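Local structure of StiE protein (Stigmatella aurantiaca, 6ECX) at residues I104-Q109 against L113-Y118; R142-D147 against D152-Y157; D193-T198 against E215-L220. The protein contains, in the piece described, the S-adenosylmethionine-dependent O-methyltransferase domain of a multifunctional polyketide synthase, which probably methylates an oxygen of the growing polyketide. All coordinates share one frame; numbering follows the deposited sequence. Where two conformers were deposited one is given.

In the fold
All three contacts reach one mixed sheet, whose strand order 3-2-1-4-5-7-6 is that of a class I methyltransferase. Contacts 1 and 3 are buried helix-on-strand contacts on opposite sides of the chain's centre, about 28 Å apart between centres. Contact 1 is made by leucines and a glycine; contact 3 adds an indole hydrogen bond to a strand carbonyl. Contact 2 lies at the surface, where two arginines and a phenylalanine of the outermost strand region meet a proline turn. Contacts 1 and 2 lie on neighbouring strands, 114-119 and 141-145 respectively, and touch directly through Tyr118 and Asp116. Contact 2 also reaches S-adenosylmethionine, through Asp147, and contact 1 contributes Tyr118 to its pocket.

Contact 1. Residues I104-Q109 against L113-Y118; sequences IILGEQ and LKLDGY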
loop_
_atom_site.group_PDB
_atom_site.type_symbol
_atom_site.label_atom_id
_atom_site.label_comp_id
_atom_site.label_asym_id
_atom_site.label_seq_id
_atom_site.Cartn_x
_atom_site.Cartn_y
_atom_site.Cartn_z
ATOM N N ILE A 104 3.219 11.549 8.209
ATOM C CA ILE A 104 3.770 12.895 8.344
ATOM C C ILE A 104 3.104 13.855 7.354
ATOM O O ILE A 104 2.754 14.992 7.703
ATOM C CB ILE A 104 5.293 12.846 8.155
ATOM C CG1 ILE A 104 5.959 12.206 9.395
ATOM C CG2 ILE A 104 5.828 14.238 7.826
ATOM C CD1 ILE A 104 7.429 11.890 9.201
ATOM N N ILE A 105 2.949 13.424 6.100
ATOM C CA ILE A 105 2.308 14.268 5.096
ATOM C C ILE A 105 0.875 14.596 5.511
ATOM O O ILE A 105 0.435 15.748 5.422
ATOM C CB ILE A 105 2.363 13.581 3.720
ATOM C CG1 ILE A 105 3.799 13.596 3.186
ATOM C CG2 ILE A 105 1.400 14.246 2.739
ATOM C CD1 ILE A 105 3.993 12.711 1.978
ATOM N N LEU A 106 0.133 13.591 5.977
ATOM C CA LEU A 106 -1.226 13.835 6.454
ATOM C C LEU A 106 -1.222 14.803 7.632
ATOM O O LEU A 106 -2.004 15.762 7.662
ATOM C CB LEU A 106 -1.889 12.506 6.835
ATOM C CG LEU A 106 -2.224 11.594 5.649
ATOM C CD1 LEU A 106 -2.727 10.247 6.128
ATOM C CD2 LEU A 106 -3.292 12.240 4.751
ATOM N N GLY A 107 -0.310 14.598 8.588
ATOM C CA GLY A 107 -0.276 15.458 9.765
ATOM C C GLY A 107 0.135 16.885 9.451
ATOM O O GLY A 107 -0.375 17.839 10.056
ATOM N N GLU A 108 1.085 17.050 8.523
ATOM C CA GLU A 108 1.547 18.381 8.137
ATOM C C GLU A 108 0.450 19.157 7.427
ATOM O O GLU A 108 0.281 20.362 7.651
ATOM C CB GLU A 108 2.771 18.271 7.229
ATOM C CG GLU A 108 4.096 18.192 7.949
ATOM C CD GLU A 108 5.265 18.051 6.991
ATOM O OE1 GLU A 108 5.088 17.403 5.938
ATOM O OE2 GLU A 108 6.353 18.588 7.295
ATOM N N GLN A 109 -0.304 18.485 6.567
ATOM C CA GLN A 109 -1.291 19.157 5.739
ATOM C C GLN A 109 -2.673 19.249 6.385
ATOM O O GLN A 109 -3.547 19.934 5.841
ATOM C CB GLN A 109 -1.366 18.446 4.387
ATOM C CG GLN A 109 0.004 18.391 3.693
ATOM C CD GLN A 109 -0.029 17.728 2.321
ATOM O OE1 GLN A 109 -0.941 16.960 2.002
ATOM N NE2 GLN A 109 0.966 18.037 1.497
ATOM N N LEU A 113 -5.667 16.462 12.595
ATOM C CA LEU A 113 -5.603 15.001 12.649
ATOM C C LEU A 113 -4.718 14.509 13.793
ATOM O O LEU A 113 -3.716 15.136 14.144
ATOM C CB LEU A 113 -5.055 14.424 11.337
ATOM C CG LEU A 113 -5.837 14.612 10.037
ATOM C CD1 LEU A 113 -5.047 14.006 8.889
ATOM C CD2 LEU A 113 -7.234 13.973 10.144
ATOM N N LYS A 114 -5.102 13.358 14.353
ATOM C CA LYS A 114 -4.289 12.553 15.260
ATOM C C LYS A 114 -4.028 11.216 14.575
ATOM O O LYS A 114 -4.969 10.573 14.102
ATOM C CB LYS A 114 -5.002 12.310 16.596
ATOM C CG LYS A 114 -5.488 13.569 17.315
ATOM C CD LYS A 114 -4.474 14.040 18.368
ATOM C CE LYS A 114 -4.987 15.234 19.167
ATOM N NZ LYS A 114 -4.027 15.644 20.226
ATOM N N LEU A 115 -2.765 10.789 14.520
ATOM C CA LEU A 115 -2.406 9.628 13.707
ATOM C C LEU A 115 -1.471 8.709 14.479
ATOM O O LEU A 115 -0.546 9.176 15.147
ATOM C CB LEU A 115 -1.738 10.054 12.385
ATOM C CG LEU A 115 -2.405 11.203 11.599
ATOM C CD1 LEU A 115 -1.856 12.584 12.009
ATOM C CD2 LEU A 115 -2.206 10.989 10.131
ATOM N N ASP A 116 -1.734 7.405 14.413
ATOM C CA ASP A 116 -0.868 6.398 15.016
ATOM C C ASP A 116 -0.327 5.477 13.935
ATOM O O ASP A 116 -1.015 5.179 12.957
ATOM C CB ASP A 116 -1.627 5.568 16.065
ATOM C CG ASP A 116 -2.093 6.421 17.245
ATOM O OD1 ASP A 116 -1.307 7.299 17.643
ATOM O OD2 ASP A 116 -3.233 6.241 17.746
ATOM N N GLY A 117 0.903 5.019 14.107
ATOM C CA GLY A 117 1.494 4.064 13.180
ATOM C C GLY A 117 2.045 2.860 13.912
ATOM O O GLY A 117 2.595 2.986 15.011
ATOM N N TYR A 118 1.874 1.682 13.305
ATOM C CA TYR A 118 2.520 0.449 13.754
ATOM C C TYR A 118 3.495 -0.021 12.685
ATOM O O TYR A 118 3.177 -0.000 11.491
ATOM C CB TYR A 118 1.519 -0.695 13.992
ATOM C CG TYR A 118 0.792 -0.760 15.320
ATOM C CD1 TYR A 118 0.852 0.277 16.229
ATOM C CD2 TYR A 118 0.011 -1.878 15.644
ATOM C CE1 TYR A 118 0.183 0.205 17.426
ATOM C CE2 TYR A 118 -0.666 -1.954 16.849
ATOM C CZ TYR A 118 -0.566 -0.901 17.739
ATOM O OH TYR A 118 -1.219 -0.945 18.953
#
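Leu106 and Leu115 meet with their side chains at about a right angle, Leu115 CD2 lying 3.6 Å from Leu106 CB and 4.1 Å from Leu106 CD1. One methyl thus covers both the root and a branch tip of the helical leucine. The second branch of Leu115 goes to the backbone: CD1 rests 4.0 Å from Gly107 CA, directly on the helix main chain at a residue that has no side chain. With chi2 at 90°, the fork of Leu115 spreads its two methyls over consecutive helix residues. Leu113 comes in from just before the strand, its CD1 placed 4.1 Å from Leu106 CB and 3.7 Å from Leu106 O, so that a single methyl packs on both side chain and carbonyl. The backbones are close here, with Gly107 CA and Leu113 CA 6.1 Å apart.

These residues join the helix and second strand of the beta-alpha-beta unit formed by strand 91-94, helix 101-109 and strand 114-119, the unit that opens the Rossmann-like methyltransferase sheet. Only three residues link the two segments, a short connection from the helix end into the strand.

Further out, Leu106 also packs on Leu86, and Leu115 on Val92 of the neighbouring strand. Arg140 bridges the two segments, giving NH1 to Gly107 O and NH2 to Leu113 O, while Leu106 O takes a hydrogen bond from Asn110 ND2. The strand itself is held by backbone bonds from Leu115 to Arg140 and Arg142, and farther along it Tyr118 enters the S-adenosylmethionine pocket.

Contact 2. Residues R142-D147 against D152-Y157; sequences RIFQRD and DFPGMY. With SAM (S-adenosylmethionine), chain B.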
loop_
_atom_site.group_PDB
_atom_site.type_symbol
_atom_site.label_atom_id
_atom_site.label_comp_id
_atom_site.label_asym_id
_atom_site.label_seq_id
_atom_site.Cartn_x
_atom_site.Cartn_y
_atom_site.Cartn_z
ATOM N N ARG A 142 1.857 9.178 16.983
ATOM C CA ARG A 142 2.560 8.201 17.813
ATOM C C ARG A 142 2.975 7.010 16.959
ATOM O O ARG A 142 2.226 6.569 16.075
ATOM C CB ARG A 142 1.707 7.717 18.992
ATOM C CG ARG A 142 1.215 8.807 19.934
ATOM C CD ARG A 142 0.319 8.195 20.997
ATOM N NE ARG A 142 -0.840 7.513 20.417
ATOM C CZ ARG A 142 -1.701 6.802 21.138
ATOM N NH1 ARG A 142 -1.514 6.692 22.445
ATOM N NH2 ARG A 142 -2.748 6.218 20.572
ATOM N N ILE A 143 4.169 6.495 17.234
ATOM C CA ILE A 143 4.755 5.367 16.520
ATOM C C ILE A 143 4.971 4.228 17.505
ATOM O O ILE A 143 5.436 4.450 18.628
ATOM C CB ILE A 143 6.095 5.747 15.857
ATOM C CG1 ILE A 143 5.919 6.980 14.961
ATOM C CG2 ILE A 143 6.657 4.558 15.078
ATOM C CD1 ILE A 143 5.016 6.708 13.740
ATOM N N PHE A 144 4.640 3.009 17.086
ATOM C CA PHE A 144 4.844 1.841 17.932
ATOM C C PHE A 144 5.456 0.723 17.108
ATOM O O PHE A 144 5.053 0.497 15.965
ATOM C CB PHE A 144 3.530 1.331 18.545
ATOM C CG PHE A 144 2.765 2.361 19.341
ATOM C CD1 PHE A 144 1.875 3.232 18.710
ATOM C CD2 PHE A 144 2.896 2.425 20.721
ATOM C CE1 PHE A 144 1.147 4.160 19.442
ATOM C CE2 PHE A 144 2.173 3.351 21.461
ATOM C CZ PHE A 144 1.296 4.218 20.823
ATOM N N GLN A 145 6.430 0.032 17.693
ATOM C CA GLN A 145 6.934 -1.222 17.147
ATOM C C GLN A 145 6.002 -2.314 17.650
ATOM O O GLN A 145 6.186 -2.874 18.729
ATOM C CB GLN A 145 8.382 -1.476 17.569
ATOM C CG GLN A 145 9.036 -2.630 16.807
ATOM C CD GLN A 145 10.330 -3.099 17.450
ATOM O OE1 GLN A 145 10.732 -2.595 18.498
ATOM N NE2 GLN A 145 10.988 -4.064 16.823
ATOM N N ARG A 146 4.960 -2.603 16.867
ATOM C CA ARG A 146 3.943 -3.563 17.267
ATOM C C ARG A 146 3.448 -4.296 16.028
ATOM O O ARG A 146 3.636 -3.845 14.894
ATOM C CB ARG A 146 2.775 -2.886 18.017
ATOM C CG ARG A 146 3.199 -2.147 19.290
ATOM C CD ARG A 146 2.307 -2.445 20.472
ATOM N NE ARG A 146 1.219 -1.489 20.570
ATOM C CZ ARG A 146 1.045 -0.646 21.582
ATOM N NH1 ARG A 146 1.879 -0.647 22.607
ATOM N NH2 ARG A 146 0.014 0.188 21.575
ATOM N N ASP A 147 2.835 -5.452 16.261
ATOM C CA ASP A 147 2.395 -6.350 15.199
ATOM C C ASP A 147 0.891 -6.196 15.027
ATOM O O ASP A 147 0.123 -6.525 15.936
ATOM C CB ASP A 147 2.764 -7.799 15.536
ATOM C CG ASP A 147 2.410 -8.783 14.418
ATOM O OD1 ASP A 147 1.439 -8.553 13.657
ATOM O OD2 ASP A 147 3.120 -9.807 14.309
ATOM N N ASP A 152 -3.496 -5.053 19.578
ATOM C CA ASP A 152 -4.621 -4.163 19.320
ATOM C C ASP A 152 -4.129 -2.770 18.953
ATOM O O ASP A 152 -3.173 -2.255 19.541
ATOM C CB ASP A 152 -5.535 -4.085 20.540
ATOM C CG ASP A 152 -6.527 -5.225 20.591
ATOM O OD1 ASP A 152 -6.450 -6.115 19.717
ATOM O OD2 ASP A 152 -7.389 -5.228 21.495
ATOM N N PHE A 153 -4.770 -2.175 17.950
ATOM C CA PHE A 153 -4.533 -0.774 17.664
ATOM C C PHE A 153 -4.897 0.059 18.896
ATOM O O PHE A 153 -5.755 -0.340 19.691
ATOM C CB PHE A 153 -5.344 -0.347 16.442
ATOM C CG PHE A 153 -4.987 -1.104 15.193
ATOM C CD1 PHE A 153 -3.654 -1.316 14.851
ATOM C CD2 PHE A 153 -5.986 -1.626 14.365
ATOM C CE1 PHE A 153 -3.318 -2.022 13.690
ATOM C CE2 PHE A 153 -5.657 -2.327 13.216
ATOM C CZ PHE A 153 -4.318 -2.522 12.871
ATOM N N PRO A 154 -4.222 1.190 19.117
ATOM C CA PRO A 154 -4.326 1.902 20.397
ATOM C C PRO A 154 -5.347 3.034 20.390
ATOM O O PRO A 154 -5.055 4.163 20.800
ATOM C CB PRO A 154 -2.907 2.433 20.600
ATOM C CG PRO A 154 -2.434 2.726 19.215
ATOM C CD PRO A 154 -3.103 1.707 18.301
ATOM N N GLY A 155 -6.554 2.748 19.919
ATOM C CA GLY A 155 -7.578 3.767 19.859
ATOM C C GLY A 155 -8.696 3.366 18.916
ATOM O O GLY A 155 -8.757 2.233 18.429
ATOM N N MET A 156 -9.561 4.339 18.650
ATOM C CA MET A 156 -10.714 4.171 17.776
ATOM C C MET A 156 -10.574 5.173 16.636
ATOM O O MET A 156 -10.464 6.380 16.881
ATOM C CB MET A 156 -12.011 4.380 18.565
ATOM C CG MET A 156 -13.279 4.123 17.781
ATOM S SD MET A 156 -13.409 2.421 17.186
ATOM C CE MET A 156 -13.549 1.526 18.730
ATOM N N TYR A 157 -10.567 4.678 15.396
ATOM C CA TYR A 157 -10.129 5.461 14.249
ATOM C C TYR A 157 -11.265 5.724 13.269
ATOM O O TYR A 157 -12.267 5.006 13.226
ATOM C CB TYR A 157 -8.962 4.743 13.544
ATOM C CG TYR A 157 -7.812 4.574 14.507
ATOM C CD1 TYR A 157 -6.926 5.624 14.746
ATOM C CD2 TYR A 157 -7.667 3.409 15.249
ATOM C CE1 TYR A 157 -5.893 5.509 15.689
ATOM C CE2 TYR A 157 -6.634 3.278 16.184
ATOM C CZ TYR A 157 -5.746 4.323 16.381
ATOM O OH TYR A 157 -4.734 4.187 17.296
HETATM N N SAM B . 3.064 1.762 4.018
HETATM C CA SAM B . 4.453 2.190 3.915
HETATM C C SAM B . 4.702 2.913 2.599
HETATM O O SAM B . 3.858 2.844 1.711
HETATM O OXT SAM B . 5.723 3.576 2.390
HETATM C CB SAM B . 5.379 0.993 4.045
HETATM C CG SAM B . 5.038 -0.176 3.130
HETATM S SD SAM B . 6.330 -1.444 3.231
HETATM C CE SAM B . 6.257 -2.139 1.560
HETATM C "C5'" SAM B . 5.585 -2.684 4.321
HETATM C "C4'" SAM B . 5.491 -2.213 5.774
HETATM O "O4'" SAM B . 4.651 -3.047 6.559
HETATM C "C3'" SAM B . 6.817 -2.155 6.525
HETATM O "O3'" SAM B . 6.825 -0.910 7.202
HETATM C "C2'" SAM B . 6.733 -3.272 7.557
HETATM O "O2'" SAM B . 7.437 -3.015 8.756
HETATM C "C1'" SAM B . 5.235 -3.290 7.826
HETATM N N9 SAM B . 4.692 -4.542 8.391
HETATM C C8 SAM B . 4.799 -5.797 7.844
HETATM N N7 SAM B . 4.134 -6.671 8.643
HETATM C C5 SAM B . 3.613 -6.001 9.695
HETATM C C6 SAM B . 2.860 -6.395 10.786
HETATM N N6 SAM B . 2.517 -7.671 10.957
HETATM N N1 SAM B . 2.452 -5.456 11.720
HETATM C C2 SAM B . 2.783 -4.130 11.562
HETATM N N3 SAM B . 3.531 -3.748 10.469
HETATM C C4 SAM B . 3.949 -4.658 9.549
#
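Arg142 bends at chi3 (-59°), which carries its guanidinium alongside Pro154, the two side chains running in opposite directions. Its NH2 gives Pro154 O a hydrogen bond of 3.1 Å that is in the guanidinium plane but not straight, with an N-H...O angle of 138°. NE forms a salt bridge with Asp116 OD1, so the guanidinium is held by a neighbouring-strand aspartate as well as by the turn carbonyl. Phe144 fills the space between the arginines: its CZ lies against one face of the Arg142 guanidinium, while Arg146 NH2 sits 3.7 Å above the Phe144 ring plane, offset toward the rim. The ring's CE1 reaches Pro154 CG at 3.9 Å, and Arg146 NH2 meets Pro154 CB at 3.8 Å; Arg146 NE is hydrogen-bonded to Tyr118 OH.

Pro154 is the centre of an inverse gamma turn, closed by a weak bond of 3.2 Å from Gly155 N to Phe153 O. One residue beyond Arg146, Asp147 OD1 accepts a hydrogen bond from S-adenosylmethionine N6 at 3.0 Å. An acidic residue in the loop after the third strand, taking the adenine amino group, marks the cofactor site of class I methyltransferases.

Contact 3. Residues D193-T198 against E215-L220; sequences DFVANT and EQWNKL
Trp217 crosses from helix 214-222 to strand 187-196 and meets three successive strand residues along one side of its indole. Its CG stands anti to the carbonyl carbon (chi1 -75°), and CB, whose bond from CA points at the strand, carries the ring across. Past CG, CD1 lies 3.9 Å from Val195 CG2. Next comes NE1, which donates a hydrogen bond of 3.0 Å to Phe194 O. This acceptor lies at the ring edge, nearly in the indole plane, although the N-H...O angle is 150° and the donor is tilted from the carbonyl plane. The same oxygen is 3.6 Å from CZ2, on the six-membered ring. CZ2 then meets Asp193 CG at 3.9 Å, and CH2, at the far tip, approaches Asp193 OD2 at 4.0 Å; the carboxylate plane is steeply inclined to the indole.

Behind this first shell, Asp193 OD1 uses its anti lone pair to accept a hydrogen bond from Phe194 N at 2.8 Å. Both backbone polar atoms of Phe194 are therefore met by side chains, while Asp193 and Val195 bond through their backbones to Val286 and Ser284 of strand 283-292. Asp193 is fixed further by Tyr16 OH on OD1 and Gly167 N on OD2. The indole also packs on Phe176 and Phe309, of helices 172-181 and 298-309.

The axes of strand 193-196 and helix 215-220 come within 9.5 Å, their N-to-C directions 125° apart. The helix belongs to the crossover from strand 187-196 to the parallel strand 226-233, between which the antiparallel strand 283-292 is inserted, as in the class I methyltransferase fold.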
loop_
_atom_site.group_PDB
_atom_site.type_symbol
_atom_site.label_atom_id
_atom_site.label_comp_id
_atom_site.label_asym_id
_atom_site.label_seq_id
_atom_site.Cartn_x
_atom_site.Cartn_y
_atom_site.Cartn_z
ATOM N N ASP A 193 -2.895 -3.150 -2.508
ATOM C CA ASP A 193 -2.469 -4.538 -2.384
ATOM C C ASP A 193 -2.800 -5.280 -3.673
ATOM O O ASP A 193 -3.333 -4.708 -4.630
ATOM C CB ASP A 193 -3.091 -5.218 -1.167
ATOM C CG ASP A 193 -2.081 -6.078 -0.421
ATOM O OD1 ASP A 193 -1.427 -6.907 -1.072
ATOM O OD2 ASP A 193 -1.917 -5.899 0.800
ATOM N N PHE A 194 -2.445 -6.559 -3.692
ATOM C CA PHE A 194 -2.555 -7.394 -4.877
ATOM C C PHE A 194 -3.775 -8.298 -4.816
ATOM O O PHE A 194 -4.117 -8.835 -3.757
ATOM C CB PHE A 194 -1.312 -8.258 -5.042
ATOM C CG PHE A 194 -0.087 -7.474 -5.339
ATOM C CD1 PHE A 194 0.221 -7.120 -6.646
ATOM C CD2 PHE A 194 0.756 -7.079 -4.315
ATOM C CE1 PHE A 194 1.356 -6.385 -6.925
ATOM C CE2 PHE A 194 1.901 -6.352 -4.585
ATOM C CZ PHE A 194 2.203 -6.004 -5.890
ATOM N N VAL A 195 -4.401 -8.483 -5.974
ATOM C CA VAL A 195 -5.459 -9.462 -6.182
ATOM C C VAL A 195 -4.926 -10.493 -7.172
ATOM O O VAL A 195 -4.478 -10.133 -8.269
ATOM C CB VAL A 195 -6.744 -8.799 -6.707
ATOM C CG1 VAL A 195 -7.766 -9.867 -7.105
ATOM C CG2 VAL A 195 -7.335 -7.837 -5.660
ATOM N N ALA A 196 -4.947 -11.767 -6.787
ATOM C CA ALA A 196 -4.593 -12.834 -7.715
ATOM C C ALA A 196 -5.805 -13.215 -8.557
ATOM O O ALA A 196 -6.883 -13.462 -8.018
ATOM C CB ALA A 196 -4.085 -14.061 -6.962
ATOM N N ASN A 197 -5.624 -13.293 -9.874
ATOM C CA ASN A 197 -6.733 -13.512 -10.793
ATOM C C ASN A 197 -6.834 -14.954 -11.286
ATOM O O ASN A 197 -7.495 -15.202 -12.298
ATOM C CB ASN A 197 -6.615 -12.562 -11.983
ATOM C CG ASN A 197 -6.603 -11.110 -11.566
ATOM O OD1 ASN A 197 -7.403 -10.687 -10.729
ATOM N ND2 ASN A 197 -5.686 -10.336 -12.140
ATOM N N THR A 198 -6.200 -15.904 -10.607
ATOM C CA THR A 198 -6.373 -17.314 -10.956
ATOM C C THR A 198 -6.640 -18.179 -9.726
ATOM O O THR A 198 -6.619 -19.411 -9.808
ATOM C CB THR A 198 -5.144 -17.872 -11.687
ATOM O OG1 THR A 198 -3.963 -17.515 -10.964
ATOM C CG2 THR A 198 -5.062 -17.319 -13.103
ATOM N N GLU A 215 -12.385 -13.725 -3.830
ATOM C CA GLU A 215 -13.227 -14.379 -2.836
ATOM C C GLU A 215 -12.571 -14.373 -1.468
ATOM O O GLU A 215 -13.250 -14.235 -0.447
ATOM C CB GLU A 215 -13.535 -15.811 -3.276
ATOM C CG GLU A 215 -14.303 -16.610 -2.248
ATOM C CD GLU A 215 -14.982 -17.819 -2.857
ATOM O OE1 GLU A 215 -16.198 -18.007 -2.620
ATOM O OE2 GLU A 215 -14.300 -18.566 -3.589
ATOM N N GLN A 216 -11.247 -14.491 -1.430
ATOM C CA GLN A 216 -10.550 -14.511 -0.152
ATOM C C GLN A 216 -10.549 -13.139 0.495
ATOM O O GLN A 216 -10.852 -13.018 1.687
ATOM C CB GLN A 216 -9.134 -15.034 -0.346
ATOM C CG GLN A 216 -9.102 -16.535 -0.486
ATOM C CD GLN A 216 -7.710 -17.033 -0.789
ATOM O OE1 GLN A 216 -7.016 -16.470 -1.631
ATOM N NE2 GLN A 216 -7.290 -18.086 -0.096
ATOM N N TRP A 217 -10.240 -12.085 -0.273
ATOM C CA TRP A 217 -10.401 -10.724 0.244
ATOM C C TRP A 217 -11.834 -10.474 0.704
ATOM O O TRP A 217 -12.061 -9.870 1.756
ATOM C CB TRP A 217 -10.036 -9.677 -0.811
ATOM C CG TRP A 217 -8.553 -9.487 -1.080
ATOM C CD1 TRP A 217 -7.903 -9.715 -2.258
ATOM C CD2 TRP A 217 -7.558 -9.007 -0.164
ATOM N NE1 TRP A 217 -6.564 -9.413 -2.136
ATOM C CE2 TRP A 217 -6.324 -8.985 -0.861
ATOM C CE3 TRP A 217 -7.582 -8.607 1.175
ATOM C CZ2 TRP A 217 -5.130 -8.576 -0.260
ATOM C CZ3 TRP A 217 -6.390 -8.196 1.773
ATOM C CH2 TRP A 217 -5.182 -8.186 1.053
ATOM N N ASN A 218 -12.811 -10.885 -0.111
ATOM C CA ASN A 218 -14.219 -10.710 0.235
ATOM C C ASN A 218 -14.549 -11.362 1.578
ATOM O O ASN A 218 -15.228 -10.763 2.417
ATOM C CB ASN A 218 -15.104 -11.281 -0.885
ATOM C CG ASN A 218 -16.555 -10.848 -0.744
ATOM O OD1 ASN A 218 -16.890 -10.191 0.234
ATOM N ND2 ASN A 218 -17.406 -11.200 -1.712
ATOM N N LYS A 219 -14.069 -12.586 1.810
ATOM C CA LYS A 219 -14.349 -13.237 3.086
ATOM C C LYS A 219 -13.784 -12.428 4.249
ATOM O O LYS A 219 -14.450 -12.254 5.280
ATOM C CB LYS A 219 -13.775 -14.658 3.068
ATOM C CG LYS A 219 -14.327 -15.575 4.152
ATOM C CD LYS A 219 -13.934 -17.022 3.874
ATOM C CE LYS A 219 -14.388 -17.951 4.988
ATOM N NZ LYS A 219 -15.865 -17.890 5.181
ATOM N N LEU A 220 -12.570 -11.892 4.084
ATOM C CA LEU A 220 -11.970 -11.067 5.128
ATOM C C LEU A 220 -12.799 -9.822 5.395
ATOM O O LEU A 220 -13.014 -9.447 6.555
ATOM C CB LEU A 220 -10.550 -10.657 4.738
ATOM C CG LEU A 220 -9.505 -11.779 4.772
ATOM C CD1 LEU A 220 -8.219 -11.285 4.138
ATOM C CD2 LEU A 220 -9.275 -12.209 6.206
#